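Local coordinates for protein inactive glucansucrase (Lactobacillus reuteri, PDB 5JBD) that is an inactive member of the glucansucrase family (glycoside hydrolase family 70) and carries a calcium ion in a chain built around a TIM barrel, at residues 90-93 / 94-97; 139-142 / 143-146; 444-447 / 448-452; 490-493 / 494-498. All blocks are in the same frame, centred on the assembly; numbering follows the deposited sequence.

Overall arrangement
Each contact joins adjacent turns of its own helix and so closes only a local turn; along the chain they follow in series, and none nests in or crosses another. Contact 1 opens helix 90-101 and contact 2 lies near the end of helix 126-147. Their centres are about 20 Å apart, and F96 of the first packs on I140 of the second within a cluster of helices. Far across the molecule, contact 3 begins helix 446-455 and contact 4 ends helix 483-496, which flank barrel strand 460-464 in sequence. These two helices pack together through Y450 and L489, and contact 4 leads into the antiparallel sheet.

Contact 1: 90-93 / 94-97; sequences KDVQ and AQFI
D91 and Q95 stand one helical turn apart near the start of helix 90-101, and their side chains meet on a partly exposed flank. CG of D91 lies anti to the backbone N (chi1 -178°), which swings the carboxylate toward the following turn. There Q95, extended beyond CG, brings its amide up at an angle. NE2 of Q95 makes a weak bond to OD1 of D91 at 3.4 Å, and the carboxylate and amide planes are turned 52° apart. This long bond joins two partly exposed side chains, a place that suits polar residues. K90 NZ, at the end of a chain that bends near its tip, bonds OG1 of T126, tying the helix start to helix 126-147.

The backbone bonds are stronger and regular. N of A94 reaches O of K90 at 2.9 Å, and N of F96 reaches O of V92 at 2.8 Å; Q95 to D91 and I97 to Q93 complete the set. S89 OG, just ahead of the helix, takes the N-H of V92. These are the first two turns of helix 90-101, which lies in a cluster with helices 126-147 and 151-162, consistent with the small helical domain of family 70 enzymes.

The other contacts are van der Waals. CD1 of I97 approaches the methylene CG of Q93 at 4.3 Å, so the glutamine offers its aliphatic stem to the isoleucine. Carbon-to-carbonyl packing brings CG1 of I97 to 3.4 Å from O of Q93 and tucks CB of small A94 against the carbonyls of K90 and D91. V92 and F96 are buried, and the phenyl ring meets F160 edge-to-face and F100 and W87 at inclined angles.

Contact 2: 139-142 / 143-146; sequences VIEQ and SIAA
I140 and I144, one turn apart on helix 126-147, form the hydrophobic face of this contact. CG2 of I140 meets CD1 of I144 at 4.0 Å, and both side chains rest on L153 of the next helix, so branched aliphatic residues fit here. The same I144 methyl also meets the carboxylate of E141. Its chain bends at CG (chi2 -64°), bringing OE1 of E141 to 3.8 Å from CD1 of I144, with the two side chains alongside and pointing the same way. The buried charge is answered by R80, whose NE makes a salt bridge with OE2 of E141.

The part bearing Q142, S143, A145 and A146 is looser and only partly covered, by Y110, Y105 and Q66, with A146 exposed. S143 and the two alanines are short and bring only CB close to preceding carbonyls; CB of S143, for example, lies 3.4 Å from O of I140. Q142, extended beyond CG, carries its amide to O of Q66 and, more weakly, to N107. Beneath both parts run the regular backbone bonds, among them N of I144 to O of I140 at 2.9 Å and N of A145 to O of E141 at 3.0 Å. Apolar residues on one face and small or polar ones on another make an amphipathic alpha helix, here packed against helix 151-162 in what is consistent with a helical hairpin.

Contact 3: 444-447 / 448-452; sequences YNVP and AQYAI
With CG of Q449 beside its own backbone N (chi1 -71°) and the chain extended from there, the amide runs back along the helix to the carbonyl of Y444. NE2 of Q449 lies 3.0 Å from O of Y444, approaching nearly along the C=O axis, and O of Y444 lies in the amide plane of Q449, although the N-H itself points somewhat aside (136°). Helix 446-455 is the last helix in the beta-alpha-beta crossover between parallel strands 385-388 and 460-464 of the TIM barrel.

The chain enters the helix through N445, whose positive phi (56°) turns it, and the regular bonds then start: N of Q449 to O of N445 at 3.0 Å and N of Y450 to O of V446, also at 3.0 Å. P447 suits the first turn because residues there have no earlier carbonyl of the helix to bond, so the missing N-H costs no helix bond. V446 and Y450 lie side by side, pointing the same way. CG1 of V446 touches the tyrosine ring at its edge, in plane, 4.0 Å from CD2 of Y450. The OH of Y450 bonds D467 and the backbone N of Y464, and the side chain also touches I486 and L489 of helix 483-496.

N445 has its amide engaged with S610 and L353. A water accepts the N-H of A448 at 2.8 Å and bonds weakly to OD1 of N445.

Contact 4: 490-493 / 494-498; sequences MRAR and KQFVS
The carbonyl oxygen of R493 is gripped by several groups at the end of helix 483-496. N of V497 donates to O of R493 at 3.0 Å, fairly straight (161°). A second, weak bond runs from N of F496 to O of R493 at 3.4 Å. A water lies 2.9 Å from O of R493 and also near O of V497, spanning the turn where V497 leaves helical geometry. The preceding bonds are weak too, including N of K494 to O of M490.

Side chains pack around the helix end. CG of R493 sits 3.8 Å from CB of V497, so the arginine's aliphatic stem packs obliquely on the valine. Beyond it the extended, buried chain takes its guanidinium to backbone oxygens, chiefly O of D648. F496 brings CD2 to 3.4 Å from O of A492, and small A492 lets the ring lie close, its CB 4.2 Å from CD2 of F496. CB of Q495 rests over one face of the ring, toward the rim. R491 and K494, both exposed, extend long charged chains.

F496 reaches V617 and P618 while A492 and V497 touch M537, joining a barrel helix to the antiparallel beta domain that typically adjoins the TIM barrel in this family.

Contact 1: 90-93 / 94-97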
# COMPACT_ATOMS: atom_id res chain seq x y z
N LYS A 90 -13.94 40.33 -3.28
CA LYS A 90 -13.91 41.26 -4.42
C LYS A 90 -12.82 40.88 -5.43
O LYS A 90 -13.02 40.97 -6.65
CB LYS A 90 -13.69 42.70 -3.95
CG LYS A 90 -14.94 43.46 -3.54
CD LYS A 90 -14.60 44.89 -3.16
CE LYS A 90 -15.42 45.43 -1.94
NZ LYS A 90 -16.88 45.13 -1.98
N ASP A 91 -11.67 40.47 -4.90
CA ASP A 91 -10.53 40.02 -5.70
C ASP A 91 -10.96 38.93 -6.70
O ASP A 91 -10.75 39.06 -7.90
CB ASP A 91 -9.42 39.51 -4.75
CG ASP A 91 -8.15 39.04 -5.48
OD1 ASP A 91 -7.87 39.51 -6.61
OD2 ASP A 91 -7.42 38.21 -4.90
N VAL A 92 -11.59 37.88 -6.18
CA VAL A 92 -12.00 36.72 -6.98
C VAL A 92 -13.15 37.07 -7.93
O VAL A 92 -13.21 36.57 -9.05
CB VAL A 92 -12.32 35.49 -6.08
CG1 VAL A 92 -12.82 34.30 -6.90
CG2 VAL A 92 -11.08 35.09 -5.28
N GLN A 93 -14.05 37.96 -7.48
CA GLN A 93 -15.11 38.47 -8.34
C GLN A 93 -14.52 39.14 -9.58
O GLN A 93 -14.95 38.87 -10.71
CB GLN A 93 -16.00 39.46 -7.56
CG GLN A 93 -17.17 40.05 -8.34
CD GLN A 93 -17.97 41.07 -7.55
OE1 GLN A 93 -17.50 41.57 -6.54
NE2 GLN A 93 -19.17 41.38 -8.01
N ALA A 94 -13.55 40.02 -9.37
CA ALA A 94 -12.89 40.71 -10.48
C ALA A 94 -12.16 39.70 -11.36
O ALA A 94 -12.21 39.83 -12.58
CB ALA A 94 -11.95 41.80 -9.97
N GLN A 95 -11.54 38.69 -10.75
CA GLN A 95 -10.91 37.60 -11.53
C GLN A 95 -11.91 36.82 -12.38
O GLN A 95 -11.62 36.51 -13.54
CB GLN A 95 -10.17 36.61 -10.64
CG GLN A 95 -8.88 37.09 -10.00
CD GLN A 95 -8.30 36.03 -9.08
OE1 GLN A 95 -8.04 34.91 -9.52
NE2 GLN A 95 -8.14 36.36 -7.81
N PHE A 96 -13.07 36.52 -11.81
CA PHE A 96 -14.14 35.84 -12.55
C PHE A 96 -14.54 36.62 -13.79
O PHE A 96 -14.63 36.06 -14.89
CB PHE A 96 -15.35 35.59 -11.66
CG PHE A 96 -16.49 34.92 -12.37
CD1 PHE A 96 -16.50 33.53 -12.54
CD2 PHE A 96 -17.56 35.66 -12.85
CE1 PHE A 96 -17.55 32.91 -13.18
CE2 PHE A 96 -18.61 35.03 -13.51
CZ PHE A 96 -18.61 33.65 -13.67
N ILE A 97 -14.76 37.92 -13.62
CA ILE A 97 -15.18 38.81 -14.71
C ILE A 97 -14.12 38.84 -15.82
O ILE A 97 -14.43 38.61 -16.99
CB ILE A 97 -15.52 40.23 -14.19
CG1 ILE A 97 -16.78 40.18 -13.31
CG2 ILE A 97 -15.74 41.22 -15.34
CD1 ILE A 97 -16.98 41.39 -12.41

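Contact 2: 139-142 / 143-146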
# COMPACT_ATOMS: atom_id res chain seq x y z
N VAL A 139 -24.69 38.06 -20.64
CA VAL A 139 -23.81 37.55 -21.71
C VAL A 139 -23.63 36.03 -21.59
O VAL A 139 -23.66 35.33 -22.59
CB VAL A 139 -22.46 38.31 -21.74
CG1 VAL A 139 -21.49 37.68 -22.75
CG2 VAL A 139 -22.69 39.79 -22.08
N ILE A 140 -23.52 35.53 -20.36
CA ILE A 140 -23.49 34.08 -20.11
C ILE A 140 -24.79 33.41 -20.59
O ILE A 140 -24.74 32.34 -21.21
CB ILE A 140 -23.19 33.75 -18.63
CG1 ILE A 140 -21.72 34.07 -18.33
CG2 ILE A 140 -23.43 32.28 -18.31
CD1 ILE A 140 -21.36 34.00 -16.86
N GLU A 141 -25.94 34.00 -20.28
CA GLU A 141 -27.24 33.44 -20.71
C GLU A 141 -27.39 33.45 -22.23
O GLU A 141 -28.00 32.55 -22.81
CB GLU A 141 -28.40 34.19 -20.04
CG GLU A 141 -28.50 33.99 -18.52
CD GLU A 141 -28.78 32.56 -18.10
OE1 GLU A 141 -29.40 31.80 -18.87
OE2 GLU A 141 -28.40 32.18 -16.97
N GLN A 142 -26.84 34.47 -22.89
CA GLN A 142 -26.77 34.46 -24.35
C GLN A 142 -25.95 33.28 -24.86
O GLN A 142 -26.34 32.62 -25.82
CB GLN A 142 -26.18 35.76 -24.87
CG GLN A 142 -27.06 36.97 -24.68
CD GLN A 142 -26.22 38.24 -24.78
OE1 GLN A 142 -25.11 38.24 -25.35
NE2 GLN A 142 -26.71 39.32 -24.18
N SER A 143 -24.82 33.01 -24.20
CA SER A 143 -23.97 31.88 -24.56
C SER A 143 -24.65 30.52 -24.32
O SER A 143 -24.59 29.64 -25.17
CB SER A 143 -22.62 31.97 -23.83
OG SER A 143 -21.77 30.88 -24.16
N ILE A 144 -25.34 30.37 -23.19
CA ILE A 144 -26.13 29.17 -22.90
C ILE A 144 -27.18 28.93 -24.00
O ILE A 144 -27.35 27.80 -24.45
CB ILE A 144 -26.82 29.26 -21.51
CG1 ILE A 144 -25.78 29.22 -20.39
CG2 ILE A 144 -27.83 28.12 -21.31
CD1 ILE A 144 -26.30 29.63 -19.02
N ALA A 145 -27.87 29.99 -24.41
CA ALA A 145 -28.88 29.92 -25.49
C ALA A 145 -28.28 29.52 -26.84
O ALA A 145 -28.84 28.69 -27.55
CB ALA A 145 -29.61 31.24 -25.63
N ALA A 146 -27.11 30.09 -27.17
CA ALA A 146 -26.40 29.75 -28.40
C ALA A 146 -25.95 28.30 -28.40
O ALA A 146 -26.08 27.61 -29.40
CB ALA A 146 -25.22 30.69 -28.62

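Contact 3: 444-447 / 448-452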
# COMPACT_ATOMS: atom_id res chain seq x y z
N TYR A 444 22.76 -5.33 -8.44
CA TYR A 444 23.82 -6.31 -8.71
C TYR A 444 23.58 -7.58 -7.88
O TYR A 444 22.89 -7.55 -6.85
CB TYR A 444 25.18 -5.73 -8.35
CG TYR A 444 25.71 -4.68 -9.32
CD1 TYR A 444 25.16 -3.40 -9.37
CD2 TYR A 444 26.76 -4.97 -10.17
CE1 TYR A 444 25.63 -2.45 -10.27
CE2 TYR A 444 27.25 -4.03 -11.06
CZ TYR A 444 26.68 -2.77 -11.11
OH TYR A 444 27.17 -1.83 -12.01
N ASN A 445 24.14 -8.69 -8.34
CA ASN A 445 24.19 -9.94 -7.59
C ASN A 445 22.84 -10.49 -7.12
O ASN A 445 22.72 -10.96 -5.98
CB ASN A 445 25.13 -9.78 -6.36
CG ASN A 445 26.60 -9.80 -6.74
OD1 ASN A 445 27.12 -10.77 -7.35
ND2 ASN A 445 27.31 -8.77 -6.32
N VAL A 446 21.82 -10.43 -7.98
CA VAL A 446 20.49 -10.92 -7.59
C VAL A 446 20.52 -12.42 -7.23
O VAL A 446 19.96 -12.81 -6.19
CB VAL A 446 19.41 -10.56 -8.64
CG1 VAL A 446 18.07 -11.21 -8.29
CG2 VAL A 446 19.24 -9.05 -8.69
N PRO A 447 21.18 -13.26 -8.05
CA PRO A 447 21.28 -14.67 -7.68
C PRO A 447 21.92 -14.93 -6.31
O PRO A 447 21.38 -15.74 -5.54
CB PRO A 447 22.13 -15.27 -8.80
CG PRO A 447 21.82 -14.41 -9.99
CD PRO A 447 21.72 -13.02 -9.40
N ALA A 448 23.00 -14.23 -5.99
CA ALA A 448 23.63 -14.38 -4.67
C ALA A 448 22.74 -13.87 -3.53
O ALA A 448 22.74 -14.46 -2.44
CB ALA A 448 25.01 -13.70 -4.66
N GLN A 449 22.02 -12.78 -3.75
CA GLN A 449 21.09 -12.29 -2.74
C GLN A 449 20.09 -13.40 -2.40
O GLN A 449 19.86 -13.68 -1.22
CB GLN A 449 20.38 -11.02 -3.17
CG GLN A 449 21.29 -9.80 -3.18
CD GLN A 449 20.58 -8.50 -3.50
OE1 GLN A 449 19.64 -8.10 -2.81
NE2 GLN A 449 21.04 -7.81 -4.55
N TYR A 450 19.54 -14.04 -3.44
CA TYR A 450 18.62 -15.18 -3.23
C TYR A 450 19.28 -16.41 -2.61
O TYR A 450 18.65 -17.14 -1.83
CB TYR A 450 17.89 -15.56 -4.53
CG TYR A 450 16.60 -14.79 -4.72
CD1 TYR A 450 15.45 -15.16 -4.03
CD2 TYR A 450 16.54 -13.68 -5.57
CE1 TYR A 450 14.26 -14.46 -4.18
CE2 TYR A 450 15.35 -12.96 -5.73
CZ TYR A 450 14.22 -13.35 -5.03
OH TYR A 450 13.04 -12.65 -5.16
N ALA A 451 20.53 -16.68 -2.98
CA ALA A 451 21.25 -17.83 -2.41
C ALA A 451 21.41 -17.70 -0.90
O ALA A 451 21.28 -18.69 -0.17
CB ALA A 451 22.61 -18.00 -3.07
N ILE A 452 21.67 -16.47 -0.43
CA ILE A 452 21.73 -16.17 0.99
C ILE A 452 20.33 -16.28 1.61
O ILE A 452 20.14 -17.00 2.61
CB ILE A 452 22.33 -14.76 1.26
CG1 ILE A 452 23.82 -14.70 0.86
CG2 ILE A 452 22.13 -14.32 2.71
CD1 ILE A 452 24.76 -15.51 1.73
O HOH W 1 24.94 -13.41 -7.78

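Contact 4: 490-493 / 494-498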
# COMPACT_ATOMS: atom_id res chain seq x y z
N MET A 490 15.41 -22.52 -5.25
CA MET A 490 14.13 -22.84 -4.59
C MET A 490 13.93 -24.35 -4.45
O MET A 490 13.63 -24.84 -3.36
CB MET A 490 12.97 -22.19 -5.35
CG MET A 490 12.91 -20.68 -5.19
SD MET A 490 11.73 -19.92 -6.33
CE MET A 490 10.17 -20.29 -5.51
N ARG A 491 14.17 -25.10 -5.54
CA ARG A 491 14.04 -26.56 -5.51
C ARG A 491 15.08 -27.19 -4.58
O ARG A 491 14.76 -28.11 -3.82
CB ARG A 491 14.19 -27.17 -6.91
CG ARG A 491 13.04 -26.91 -7.86
CD ARG A 491 13.34 -27.46 -9.25
NE ARG A 491 12.58 -26.74 -10.28
CZ ARG A 491 11.44 -27.16 -10.84
NH1 ARG A 491 10.88 -28.32 -10.49
NH2 ARG A 491 10.83 -26.40 -11.76
N ALA A 492 16.33 -26.71 -4.66
CA ALA A 492 17.39 -27.20 -3.78
C ALA A 492 17.08 -26.96 -2.29
O ALA A 492 17.40 -27.80 -1.44
CB ALA A 492 18.74 -26.58 -4.16
N ARG A 493 16.47 -25.82 -1.98
CA ARG A 493 16.10 -25.52 -0.60
C ARG A 493 15.23 -26.63 -0.01
O ARG A 493 15.49 -27.10 1.12
CB ARG A 493 15.38 -24.19 -0.48
CG ARG A 493 15.12 -23.78 0.96
CD ARG A 493 14.40 -22.44 1.02
NE ARG A 493 14.40 -21.87 2.36
CZ ARG A 493 13.44 -22.02 3.28
NH1 ARG A 493 12.34 -22.74 3.04
NH2 ARG A 493 13.61 -21.44 4.47
N LYS A 494 14.19 -27.02 -0.74
CA LYS A 494 13.26 -28.04 -0.26
C LYS A 494 13.98 -29.38 -0.03
O LYS A 494 13.67 -30.09 0.92
CB LYS A 494 12.07 -28.21 -1.22
CG LYS A 494 11.05 -29.23 -0.74
CD LYS A 494 9.87 -29.39 -1.68
CE LYS A 494 8.86 -30.36 -1.07
NZ LYS A 494 7.64 -30.50 -1.90
N GLN A 495 14.93 -29.70 -0.90
CA GLN A 495 15.67 -30.96 -0.79
C GLN A 495 16.75 -30.98 0.30
O GLN A 495 17.02 -32.05 0.85
CB GLN A 495 16.33 -31.32 -2.13
CG GLN A 495 15.39 -31.50 -3.31
CD GLN A 495 16.16 -31.87 -4.57
OE1 GLN A 495 17.03 -31.13 -5.02
NE2 GLN A 495 15.88 -33.03 -5.11
N PHE A 496 17.38 -29.84 0.57
CA PHE A 496 18.64 -29.84 1.30
C PHE A 496 18.76 -28.94 2.54
O PHE A 496 19.54 -29.27 3.43
CB PHE A 496 19.79 -29.50 0.33
CG PHE A 496 19.97 -30.50 -0.78
CD1 PHE A 496 20.40 -31.80 -0.50
CD2 PHE A 496 19.77 -30.13 -2.10
CE1 PHE A 496 20.58 -32.71 -1.52
CE2 PHE A 496 19.94 -31.05 -3.13
CZ PHE A 496 20.35 -32.34 -2.84
N VAL A 497 18.01 -27.85 2.59
CA VAL A 497 18.25 -26.80 3.59
C VAL A 497 17.57 -27.12 4.93
O VAL A 497 16.35 -27.07 5.05
CB VAL A 497 17.85 -25.43 3.03
CG1 VAL A 497 17.85 -24.36 4.10
CG2 VAL A 497 18.78 -25.05 1.89
N SER A 498 18.40 -27.49 5.91
CA SER A 498 17.95 -27.76 7.28
C SER A 498 19.18 -27.83 8.19
O SER A 498 20.30 -27.85 7.69
CB SER A 498 17.15 -29.07 7.36
OG SER A 498 16.54 -29.26 8.63
O HOH W 2 13.90 -26.51 3.46